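Local atomic coordinates of type-2 restriction enzyme NlaIV (Neisseria lactamica, PDB entry 6QM2), a protein that recognises the double-stranded DNA sequence 5'-GGNNCC-3' and cleaves it in the middle, leaving blunt ends with terminal 5'-phosphates. Residues A[7-12]-A[143-148]; A[92-97]-A[176-181]; A[151-154]-A[160-163]. All blocks are in the same frame, centred on the assembly; numbering follows the deposited sequence.

Contact 1 (A[7-12]-A[143-148])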
ATOM      1  N   LEU A   7      12.737  28.463  11.038  1.00125.99           N
ATOM      2  CA  LEU A   7      12.776  27.701  12.291  1.00122.45           C
ATOM      3  C   LEU A   7      13.847  26.605  12.288  1.00115.67           C
ATOM      4  O   LEU A   7      14.359  26.202  11.238  1.00104.05           O
ATOM      5  CB  LEU A   7      11.392  27.107  12.609  1.00124.65           C
ATOM      6  CG  LEU A   7      10.585  27.820  13.702  1.00127.45           C
ATOM      7  CD1 LEU A   7      10.403  29.296  13.380  1.00132.97           C
ATOM      8  CD2 LEU A   7       9.232  27.153  13.923  1.00128.85           C
ATOM      9  N   THR A   8      14.178  26.156  13.496  1.00114.35           N
ATOM     10  CA  THR A   8      15.056  25.010  13.715  1.00117.70           C
ATOM     11  C   THR A   8      14.224  23.795  14.158  1.00118.89           C
ATOM     12  O   THR A   8      13.055  23.932  14.532  1.00122.94           O
ATOM     13  CB  THR A   8      16.186  25.330  14.731  1.00118.10           C
ATOM     14  OG1 THR A   8      17.148  24.270  14.720  1.00135.75           O
ATOM     15  CG2 THR A   8      15.673  25.509  16.160  1.00113.42           C
ATOM     16  N   ALA A   9      14.836  22.614  14.101  1.00113.57           N
ATOM     17  CA  ALA A   9      14.166  21.352  14.424  1.00111.36           C
ATOM     18  C   ALA A   9      13.596  21.303  15.845  1.00111.44           C
ATOM     19  O   ALA A   9      12.520  20.745  16.061  1.00111.74           O
ATOM     20  CB  ALA A   9      15.118  20.186  14.207  1.00111.79           C
ATOM     21  N   GLN A  10      14.320  21.884  16.802  1.00114.67           N
ATOM     22  CA  GLN A  10      13.868  21.952  18.199  1.00115.34           C
ATOM     23  C   GLN A  10      12.670  22.897  18.372  1.00117.11           C
ATOM     24  O   GLN A  10      11.782  22.631  19.185  1.00115.91           O
ATOM     25  CB  GLN A  10      15.028  22.376  19.114  1.00114.55           C
ATOM     26  CG  GLN A  10      14.731  22.343  20.611  1.00113.83           C
ATOM     27  CD  GLN A  10      14.563  20.941  21.164  1.00112.33           C
ATOM     28  OE1 GLN A  10      15.425  20.083  20.981  1.00117.23           O
ATOM     29  NE2 GLN A  10      13.460  20.709  21.865  1.00109.37           N
ATOM     30  N   GLN A  11      12.652  23.995  17.618  1.00118.23           N
ATOM     31  CA  GLN A  11      11.519  24.926  17.624  1.00123.43           C
ATOM     32  C   GLN A  11      10.273  24.269  17.018  1.00124.96           C
ATOM     33  O   GLN A  11       9.169  24.458  17.529  1.00128.01           O
ATOM     34  CB  GLN A  11      11.858  26.223  16.874  1.00128.50           C
ATOM     35  CG  GLN A  11      12.802  27.154  17.628  1.00130.02           C
ATOM     36  CD  GLN A  11      13.281  28.334  16.788  1.00132.11           C
ATOM     37  OE1 GLN A  11      13.653  28.185  15.621  1.00127.75           O
ATOM     38  NE2 GLN A  11      13.281  29.518  17.388  1.00138.07           N
ATOM     39  N   ILE A  12      10.463  23.498  15.943  1.00122.39           N
ATOM     40  CA  ILE A  12       9.375  22.732  15.310  1.00115.31           C
ATOM     41  C   ILE A  12       8.844  21.652  16.258  1.00111.80           C
ATOM     42  O   ILE A  12       7.631  21.483  16.384  1.00108.71           O
ATOM     43  CB  ILE A  12       9.820  22.097  13.967  1.00113.46           C
ATOM     44  CG1 ILE A  12      10.075  23.192  12.926  1.00114.21           C
ATOM     45  CG2 ILE A  12       8.766  21.130  13.431  1.00114.95           C
ATOM     46  CD1 ILE A  12      10.862  22.731  11.717  1.00116.12           C
ATOM     47  N   LEU A 143       5.826  11.654  20.608  1.00115.53           N
ATOM     48  CA  LEU A 143       6.639  12.412  19.654  1.00111.68           C
ATOM     49  C   LEU A 143       8.049  12.557  20.215  1.00109.93           C
ATOM     50  O   LEU A 143       8.221  12.828  21.406  1.00110.68           O
ATOM     51  CB  LEU A 143       6.030  13.790  19.381  1.00108.63           C
ATOM     52  CG  LEU A 143       6.615  14.563  18.189  1.00110.76           C
ATOM     53  CD1 LEU A 143       6.188  13.944  16.865  1.00113.02           C
ATOM     54  CD2 LEU A 143       6.209  16.029  18.222  1.00110.77           C
ATOM     55  N   TRP A 144       9.050  12.363  19.356  1.00109.76           N
ATOM     56  CA  TRP A 144      10.457  12.476  19.741  1.00110.33           C
ATOM     57  C   TRP A 144      11.242  13.322  18.748  1.00108.73           C
ATOM     58  O   TRP A 144      10.903  13.376  17.562  1.00102.35           O
ATOM     59  CB  TRP A 144      11.119  11.100  19.792  1.00110.81           C
ATOM     60  CG  TRP A 144      10.599  10.152  20.825  1.00111.34           C
ATOM     61  CD1 TRP A 144      10.973  10.080  22.136  1.00111.70           C
ATOM     62  CD2 TRP A 144       9.649   9.099  20.619  1.00110.50           C
ATOM     63  NE1 TRP A 144      10.304   9.057  22.764  1.00110.41           N
ATOM     64  CE2 TRP A 144       9.484   8.440  21.858  1.00110.41           C
ATOM     65  CE3 TRP A 144       8.915   8.655  19.510  1.00109.99           C
ATOM     66  CZ2 TRP A 144       8.613   7.356  22.019  1.00112.10           C
ATOM     67  CZ3 TRP A 144       8.049   7.575  19.671  1.00110.16           C
ATOM     68  CH2 TRP A 144       7.908   6.938  20.916  1.00110.98           C
ATOM     69  N   LEU A 145      12.288  13.976  19.254  1.00109.29           N
ATOM     70  CA  LEU A 145      13.331  14.585  18.428  1.00108.36           C
ATOM     71  C   LEU A 145      14.658  13.994  18.884  1.00103.42           C
ATOM     72  O   LEU A 145      15.101  14.253  20.005  1.00103.14           O
ATOM     73  CB  LEU A 145      13.339  16.111  18.571  1.00109.40           C
ATOM     74  CG  LEU A 145      14.227  16.866  17.570  1.00110.05           C
ATOM     75  CD1 LEU A 145      13.664  16.786  16.156  1.00111.01           C
ATOM     76  CD2 LEU A 145      14.393  18.315  17.993  1.00111.64           C
ATOM     77  N   LYS A 146      15.269  13.180  18.025  1.00101.06           N
ATOM     78  CA  LYS A 146      16.473  12.427  18.381  1.00102.90           C
ATOM     79  C   LYS A 146      17.520  12.491  17.268  1.00102.11           C
ATOM     80  O   LYS A 146      17.196  12.781  16.113  1.00101.00           O
ATOM     81  CB  LYS A 146      16.110  10.962  18.655  1.00104.59           C
ATOM     82  CG  LYS A 146      15.140  10.733  19.813  1.00107.97           C
ATOM     83  CD  LYS A 146      15.867  10.553  21.139  1.00113.56           C
ATOM     84  CE  LYS A 146      14.984  10.923  22.320  1.00117.73           C
ATOM     85  NZ  LYS A 146      15.673  10.662  23.611  1.00124.32           N
ATOM     86  N   LYS A 147      18.775  12.232  17.635  1.00102.24           N
ATOM     87  CA  LYS A 147      19.865  12.027  16.668  1.00103.24           C
ATOM     88  C   LYS A 147      19.909  10.556  16.260  1.00 99.11           C
ATOM     89  O   LYS A 147      19.362   9.702  16.957  1.00 98.91           O
ATOM     90  CB  LYS A 147      21.221  12.450  17.260  1.00108.48           C
ATOM     91  CG  LYS A 147      21.638  13.883  16.952  1.00112.27           C
ATOM     92  CD  LYS A 147      20.698  14.915  17.558  1.00111.18           C
ATOM     93  CE  LYS A 147      21.222  16.333  17.357  1.00108.76           C
ATOM     94  NZ  LYS A 147      21.347  16.720  15.924  1.00103.26           N
ATOM     95  N   VAL A 148      20.569  10.262  15.139  1.00100.04           N
ATOM     96  CA  VAL A 148      20.695   8.877  14.637  1.00 99.15           C
ATOM     97  C   VAL A 148      21.345   7.930  15.657  1.00 96.42           C
ATOM     98  O   VAL A 148      20.948   6.774  15.766  1.00 98.90           O
ATOM     99  CB  VAL A 148      21.456   8.806  13.278  1.00 99.09           C
ATOM    100  CG1 VAL A 148      22.939   9.152  13.426  1.00 99.93           C
ATOM    101  CG2 VAL A 148      21.291   7.436  12.633  1.00 97.92           C
TER
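Where Ala9 and Gln10 meet Leu145 at the start of helix 9-18, the helix end is fixed by a bond from Thr8 N to Gln11 OE1 (3.0 Å), directed at a lone pair in the plane of the side-chain carbonyl. Thr8 is the N-cap residue and Gln11 stands three places on, so this is one half of a capping box. The reciprocal half is missing: Thr8 makes no capping bond through its side chain, and its OG1 pairs with Glu87 instead. The first helical turn is then closed by Ile12 N to Thr8 O, also 3.0 Å.

Leu145 carries the other side of the contact. Its CG, anti to the backbone N (chi1 -170°), carries the isobutyl end toward the first helical turn, where both methyls lie by the carbonyl oxygen of Ala9. CD2 is the nearer, 3.6 Å from Ala9 O, and CD1 also reaches Ala9 CB at 4.2 Å. This is a helix laid against the mixed sheet of a PD-(D/E)XK nuclease core, at strand 138-147, the outermost on that side within this chain. Leu143, two residues earlier, points to the same helix and packs on Phe13 and Leu17.

Gln10 comes in at the margin of the patch. Its chain bends at chi2 (69°), bringing OE1 within 3.6 Å of Leu145 CD2 while NE2 bonds to Asp14 one turn along the helix.

Contact 2 (A[92-97]-A[176-181])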
ATOM      1  N   LYS A  92      10.080  10.434  10.676  1.00106.91           N
ATOM      2  CA  LYS A  92       9.837   8.997  10.796  1.00108.24           C
ATOM      3  C   LYS A  92       8.528   8.744  11.533  1.00111.49           C
ATOM      4  O   LYS A  92       8.140   9.510  12.419  1.00107.34           O
ATOM      5  CB  LYS A  92      10.987   8.319  11.550  1.00107.89           C
ATOM      6  CG  LYS A  92      12.317   8.321  10.814  1.00107.62           C
ATOM      7  CD  LYS A  92      12.193   7.617   9.478  1.00108.60           C
ATOM      8  CE  LYS A  92      13.532   7.231   8.890  1.00110.65           C
ATOM      9  NZ  LYS A  92      13.292   6.347   7.722  1.00115.97           N
ATOM     10  N   ALA A  93       7.851   7.663  11.153  1.00116.13           N
ATOM     11  CA  ALA A  93       6.592   7.276  11.777  1.00113.65           C
ATOM     12  C   ALA A  93       6.517   5.763  11.926  1.00115.02           C
ATOM     13  O   ALA A  93       6.938   5.018  11.034  1.00116.92           O
ATOM     14  CB  ALA A  93       5.419   7.789  10.962  1.00111.97           C
ATOM     15  N   PHE A  94       5.994   5.323  13.068  1.00113.80           N
ATOM     16  CA  PHE A  94       5.743   3.908  13.320  1.00114.73           C
ATOM     17  C   PHE A  94       4.522   3.736  14.217  1.00118.98           C
ATOM     18  O   PHE A  94       4.220   4.603  15.042  1.00118.12           O
ATOM     19  CB  PHE A  94       6.975   3.234  13.940  1.00111.66           C
ATOM     20  CG  PHE A  94       7.260   3.651  15.362  1.00107.60           C
ATOM     21  CD1 PHE A  94       7.833   4.884  15.638  1.00108.80           C
ATOM     22  CD2 PHE A  94       6.969   2.801  16.425  1.00107.42           C
ATOM     23  CE1 PHE A  94       8.105   5.268  16.945  1.00108.54           C
ATOM     24  CE2 PHE A  94       7.238   3.178  17.734  1.00108.69           C
ATOM     25  CZ  PHE A  94       7.807   4.415  17.994  1.00108.18           C
ATOM     26  N   ASN A  95       3.818   2.619  14.034  1.00123.34           N
ATOM     27  CA  ASN A  95       2.686   2.275  14.882  1.00123.33           C
ATOM     28  C   ASN A  95       3.214   1.989  16.286  1.00118.99           C
ATOM     29  O   ASN A  95       4.036   1.091  16.466  1.00119.59           O
ATOM     30  CB  ASN A  95       1.943   1.056  14.327  1.00128.66           C
ATOM     31  CG  ASN A  95       0.714   0.704  15.142  1.00135.24           C
ATOM     32  OD1 ASN A  95       0.766  -0.168  16.005  1.00143.55           O
ATOM     33  ND2 ASN A  95      -0.390   1.401  14.892  1.00133.56           N
ATOM     34  N   ARG A  96       2.740   2.761  17.264  1.00115.10           N
ATOM     35  CA  ARG A  96       3.265   2.722  18.635  1.00118.13           C
ATOM     36  C   ARG A  96       3.038   1.381  19.355  1.00123.75           C
ATOM     37  O   ARG A  96       3.785   1.056  20.276  1.00120.66           O
ATOM     38  CB  ARG A  96       2.673   3.888  19.450  1.00118.07           C
ATOM     39  CG  ARG A  96       3.161   4.047  20.890  1.00116.63           C
ATOM     40  CD  ARG A  96       4.620   4.462  20.990  1.00114.11           C
ATOM     41  NE  ARG A  96       5.151   4.268  22.340  1.00112.35           N
ATOM     42  CZ  ARG A  96       5.532   3.098  22.861  1.00115.84           C
ATOM     43  NH1 ARG A  96       5.445   1.964  22.165  1.00120.63           N
ATOM     44  NH2 ARG A  96       6.002   3.055  24.104  1.00117.77           N
ATOM     45  N   ASN A  97       2.033   0.606  18.935  1.00134.31           N
ATOM     46  CA  ASN A  97       1.725  -0.688  19.578  1.00140.35           C
ATOM     47  C   ASN A  97       2.842  -1.726  19.402  1.00140.30           C
ATOM     48  O   ASN A  97       3.063  -2.546  20.297  1.00141.76           O
ATOM     49  CB  ASN A  97       0.398  -1.275  19.070  1.00144.05           C
ATOM     50  CG  ASN A  97      -0.765  -0.304  19.198  1.00148.65           C
ATOM     51  OD1 ASN A  97      -1.507  -0.080  18.240  1.00154.45           O
ATOM     52  ND2 ASN A  97      -0.921   0.289  20.377  1.00150.49           N
ATOM     53  N   VAL A 176      15.045   0.116  20.269  1.00111.55           N
ATOM     54  CA  VAL A 176      13.911   0.581  21.068  1.00114.14           C
ATOM     55  C   VAL A 176      14.454   1.498  22.165  1.00115.22           C
ATOM     56  O   VAL A 176      14.713   1.079  23.298  1.00115.69           O
ATOM     57  CB  VAL A 176      13.099  -0.595  21.651  1.00117.21           C
ATOM     58  CG1 VAL A 176      11.881  -0.076  22.400  1.00118.22           C
ATOM     59  CG2 VAL A 176      12.670  -1.543  20.535  1.00119.63           C
ATOM     60  N   TRP A 177      14.640   2.756  21.783  1.00115.97           N
ATOM     61  CA  TRP A 177      15.214   3.800  22.638  1.00115.83           C
ATOM     62  C   TRP A 177      14.286   4.218  23.789  1.00120.98           C
ATOM     63  O   TRP A 177      14.758   4.573  24.871  1.00118.46           O
ATOM     64  CB  TRP A 177      15.591   5.030  21.781  1.00110.46           C
ATOM     65  CG  TRP A 177      14.403   5.773  21.216  1.00105.29           C
ATOM     66  CD1 TRP A 177      13.725   6.794  21.813  1.00105.19           C
ATOM     67  CD2 TRP A 177      13.745   5.535  19.959  1.00101.30           C
ATOM     68  NE1 TRP A 177      12.692   7.208  21.013  1.00104.50           N
ATOM     69  CE2 TRP A 177      12.678   6.454  19.868  1.00101.46           C
ATOM     70  CE3 TRP A 177      13.956   4.638  18.901  1.00101.32           C
ATOM     71  CZ2 TRP A 177      11.820   6.505  18.759  1.00 99.07           C
ATOM     72  CZ3 TRP A 177      13.100   4.687  17.798  1.00101.21           C
ATOM     73  CH2 TRP A 177      12.047   5.617  17.738  1.00 98.84           C
ATOM     74  N   TYR A 178      12.976   4.173  23.538  1.00129.80           N
ATOM     75  CA  TYR A 178      11.957   4.669  24.484  1.00132.97           C
ATOM     76  C   TYR A 178      11.661   3.778  25.698  1.00138.53           C
ATOM     77  O   TYR A 178      11.166   4.281  26.707  1.00139.88           O
ATOM     78  CB  TYR A 178      10.632   5.007  23.759  1.00129.43           C
ATOM     79  CG  TYR A 178      10.054   3.911  22.877  1.00127.49           C
ATOM     80  CD1 TYR A 178       9.412   2.799  23.429  1.00129.48           C
ATOM     81  CD2 TYR A 178      10.134   3.995  21.484  1.00128.78           C
ATOM     82  CE1 TYR A 178       8.881   1.800  22.622  1.00131.72           C
ATOM     83  CE2 TYR A 178       9.608   3.000  20.669  1.00131.77           C
ATOM     84  CZ  TYR A 178       8.980   1.908  21.240  1.00132.13           C
ATOM     85  OH  TYR A 178       8.458   0.922  20.436  1.00136.25           O
ATOM     86  N   SER A 179      11.962   2.481  25.597  0.50143.96           N
ATOM     87  CA  SER A 179      11.623   1.510  26.639  0.50149.73           C
ATOM     88  C   SER A 179      12.374   1.767  27.946  0.50159.22           C
ATOM     89  O   SER A 179      13.600   1.897  27.943  0.50158.29           O
ATOM     90  CB  SER A 179      11.921   0.086  26.159  0.50146.10           C
ATOM     91  OG  SER A 179      13.296  -0.079  25.853  0.50138.71           O
ATOM     92  N   ILE A 180      11.626   1.847  29.048  1.00169.98           N
ATOM     93  CA  ILE A 180      12.209   1.985  30.399  1.00179.80           C
ATOM     94  C   ILE A 180      12.883   0.679  30.874  1.00187.58           C
ATOM     95  O   ILE A 180      13.756   0.713  31.747  1.00180.91           O
ATOM     96  CB  ILE A 180      11.145   2.469  31.429  1.00182.97           C
ATOM     97  CG1 ILE A 180      11.819   3.028  32.694  1.00184.08           C
ATOM     98  CG2 ILE A 180      10.144   1.363  31.774  1.00180.53           C
ATOM     99  CD1 ILE A 180      10.874   3.763  33.622  1.00181.81           C
ATOM    100  N   ASN A 181      12.458  -0.455  30.304  1.00193.63           N
ATOM    101  CA  ASN A 181      13.134  -1.753  30.465  1.00196.53           C
ATOM    102  C   ASN A 181      14.610  -1.679  30.046  1.00200.59           C
ATOM    103  O   ASN A 181      14.913  -1.508  28.862  1.00209.74           O
ATOM    104  CB  ASN A 181      12.409  -2.825  29.631  1.00193.74           C
ATOM    105  CG  ASN A 181      13.137  -4.161  29.612  1.00193.02           C
ATOM    106  OD1 ASN A 181      13.546  -4.675  30.652  1.00193.65           O
ATOM    107  ND2 ASN A 181      13.296  -4.730  28.420  1.00188.59           N
TER
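Tyr178 presents one ring face to the Arg96 guanidinium and its rim to Phe94, so a single aromatic residue meets the last part of strand 88-95 and the residue just after it in two different ways. Over the face, Arg96 CZ lies 4.1 Å from the centroid of the Tyr178 ring, a cation-pi pair in which the two planes are far from parallel, at 43°. NH1 and NH2 of Arg96 both lie 3.5 Å from Tyr178 CE1. The arginine bends at chi2 (68°), and the two side chains run past each other in opposite directions. On the opposite face of the same ring sits Val176 CG1.

Phe94 and Tyr178 are nearly parallel, their planes 8° apart, yet neither ring covers the other; they meet rim to rim, with Phe94 CZ 3.5 Å from Tyr178 CE2. Trp177 completes the aromatic cluster by bringing CH2 obliquely to within 4.0 Å of Phe94 CE1. The cluster joins the central sheet of the PD-(D/E)XK core to the irregular loop between strand 168-172 and helix 191-204.

Two partners hold the Arg96 cation: Asp142 takes NE in a salt bridge, and the tyrosine face lies against CZ and the terminal nitrogens, which would restrict the group's rotation.

Contact 3 (A[151-154]-A[160-163])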
ATOM      1  N   ILE A 151      18.922   6.554  18.457  1.00 98.95           N
ATOM      2  CA  ILE A 151      17.892   5.582  18.076  1.00 96.64           C
ATOM      3  C   ILE A 151      18.460   4.299  17.459  1.00 96.75           C
ATOM      4  O   ILE A 151      17.710   3.530  16.863  1.00102.04           O
ATOM      5  CB  ILE A 151      16.831   6.222  17.142  1.00 93.88           C
ATOM      6  CG1 ILE A 151      17.407   6.548  15.754  1.00 94.49           C
ATOM      7  CG2 ILE A 151      16.261   7.477  17.787  1.00 95.09           C
ATOM      8  CD1 ILE A 151      16.397   7.158  14.806  1.00 96.66           C
ATOM      9  N   THR A 152      19.765   4.068  17.596  1.00 93.11           N
ATOM     10  CA  THR A 152      20.393   2.830  17.126  1.00 97.65           C
ATOM     11  C   THR A 152      21.247   2.222  18.223  1.00 98.70           C
ATOM     12  O   THR A 152      21.591   2.883  19.204  1.00 98.25           O
ATOM     13  CB  THR A 152      21.276   3.044  15.879  1.00100.65           C
ATOM     14  OG1 THR A 152      22.151   4.156  16.094  1.00103.16           O
ATOM     15  CG2 THR A 152      20.422   3.297  14.653  1.00102.57           C
ATOM     16  N   ARG A 153      21.582   0.951  18.028  1.00 99.38           N
ATOM     17  CA  ARG A 153      22.341   0.170  18.994  1.00 98.40           C
ATOM     18  C   ARG A 153      23.205  -0.853  18.266  1.00 97.69           C
ATOM     19  O   ARG A 153      23.239  -0.887  17.032  1.00 98.38           O
ATOM     20  CB  ARG A 153      21.374  -0.529  19.957  1.00100.92           C
ATOM     21  CG  ARG A 153      20.329  -1.424  19.293  1.00104.74           C
ATOM     22  CD  ARG A 153      19.805  -2.474  20.264  1.00107.36           C
ATOM     23  NE  ARG A 153      18.576  -3.119  19.797  1.00106.75           N
ATOM     24  CZ  ARG A 153      18.500  -4.092  18.884  1.00104.78           C
ATOM     25  NH1 ARG A 153      19.589  -4.577  18.284  1.00 99.40           N
ATOM     26  NH2 ARG A 153      17.305  -4.582  18.559  1.00109.38           N
ATOM     27  N   SER A 154      23.909  -1.678  19.035  1.00 95.62           N
ATOM     28  CA  SER A 154      24.582  -2.849  18.490  1.00 95.57           C
ATOM     29  C   SER A 154      23.593  -4.010  18.391  1.00 96.07           C
ATOM     30  O   SER A 154      22.424  -3.874  18.761  1.00100.00           O
ATOM     31  CB  SER A 154      25.771  -3.233  19.369  1.00 95.17           C
ATOM     32  OG  SER A 154      26.629  -4.123  18.683  1.00 95.41           O
ATOM     33  N   ILE A 160      26.895  -2.792  14.600  1.00 91.26           N
ATOM     34  CA  ILE A 160      25.657  -1.990  14.588  1.00 96.41           C
ATOM     35  C   ILE A 160      24.457  -2.869  14.233  1.00 95.19           C
ATOM     36  O   ILE A 160      24.607  -3.875  13.533  1.00 90.54           O
ATOM     37  CB  ILE A 160      25.750  -0.768  13.625  1.00100.28           C
ATOM     38  CG1 ILE A 160      24.599   0.215  13.889  1.00101.58           C
ATOM     39  CG2 ILE A 160      25.767  -1.195  12.155  1.00100.09           C
ATOM     40  CD1 ILE A 160      24.814   1.590  13.305  1.00104.30           C
ATOM     41  N   ASN A 161      23.276  -2.492  14.732  1.00 95.40           N
ATOM     42  CA  ASN A 161      22.041  -3.224  14.456  1.00 94.94           C
ATOM     43  C   ASN A 161      21.665  -3.125  12.985  1.00 93.22           C
ATOM     44  O   ASN A 161      21.394  -2.037  12.480  1.00 89.87           O
ATOM     45  CB  ASN A 161      20.880  -2.715  15.320  1.00 97.52           C
ATOM     46  CG  ASN A 161      19.629  -3.575  15.186  1.00 96.95           C
ATOM     47  OD1 ASN A 161      19.714  -4.790  14.990  1.00 99.64           O
ATOM     48  ND2 ASN A 161      18.463  -2.946  15.293  1.00 89.20           N
ATOM     49  N   LEU A 162      21.641  -4.281  12.325  1.00 95.34           N
ATOM     50  CA  LEU A 162      21.444  -4.386  10.887  1.00 95.56           C
ATOM     51  C   LEU A 162      20.303  -5.324  10.539  1.00 98.78           C
ATOM     52  O   LEU A 162      19.834  -6.111  11.366  1.00108.48           O
ATOM     53  CB  LEU A 162      22.709  -4.931  10.236  1.00 94.48           C
ATOM     54  CG  LEU A 162      23.930  -4.022  10.266  1.00 96.05           C
ATOM     55  CD1 LEU A 162      25.179  -4.844   9.987  1.00 95.79           C
ATOM     56  CD2 LEU A 162      23.780  -2.880   9.275  1.00 98.88           C
ATOM     57  N   GLN A 163      19.885  -5.215   9.286  1.00 98.46           N
ATOM     58  CA  GLN A 163      18.977  -6.142   8.641  1.00101.15           C
ATOM     59  C   GLN A 163      19.905  -6.982   7.770  1.00100.98           C
ATOM     60  O   GLN A 163      20.437  -6.497   6.771  1.00 97.45           O
ATOM     61  CB  GLN A 163      17.923  -5.354   7.843  1.00106.95           C
ATOM     62  CG  GLN A 163      17.241  -6.031   6.655  1.00113.97           C
ATOM     63  CD  GLN A 163      16.555  -5.017   5.743  1.00117.21           C
ATOM     64  OE1 GLN A 163      16.715  -5.054   4.521  1.00121.77           O
ATOM     65  NE2 GLN A 163      15.806  -4.092   6.339  1.00117.37           N
TER
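One backbone bond, Asn161 N to Arg153 O at 2.8 Å, closes the short excursion between the two segments, and the CA atoms come closest at Ser154 and Ile160, 4.1 Å apart. The closure comes immediately before strand 162-165, which forms an antiparallel hairpin with strand 168-172 in the small three-stranded sheet; Asn161 already pairs with Arg173 through its backbone, extending that pairing backwards.

Among the side chains, Asn161 and Arg153 do most of the touching. Asn161 ND2 lies over one face of the Arg153 guanidinium, offset toward its rim, the two planes inclined at 35°, and Asn161 CG comes 3.3 Å from Arg153 NH1. ND2 also makes a weak hydrogen bond to Arg173 O. Asn161 CB rests against Arg153 O, at 3.4 Å. The Ile160 side chain sets off away from 151-154 and packs on Phe194, Ile198 and Thr201 of helix 191-204, although its CG1 still approaches Arg153 O at 3.6 Å. Ser154 likewise turns away, and its OG bonds to the carbonyl of Ala159.

The Arg153 chain leaves the backbone with CG between N and the carbonyl carbon (chi1 56°), then runs extended to NE, which lets NH1 donate to Ser154 O of the next residue at 3.0 Å, nearly straight at 167° and with the acceptor in the guanidinium plane.

Overall arrangement
Followed from the N terminus, the chain opens contact 1 at helix 9-18 and closes it 131 residues later on strand 138-147. Contact 2 opens inside that loop, at the end of strand 88-95, but closes beyond it at 176-181, so the two cross. Contact 3 is local, follows contact 1 in series and is nested within the loop that contact 2 closes. The N-terminal helix is thus tied to the mixed sheet and the sheet to the loop after strand 168-172, while contact 3 draws together the loop after strand 138-147 and the start of strand 162-165 in the small sheet. Trp144 packs against Phe94, Trp177 and Tyr178, linking contacts 1 and 2; Ile151 of contact 3 touches both Lys146 and Trp177.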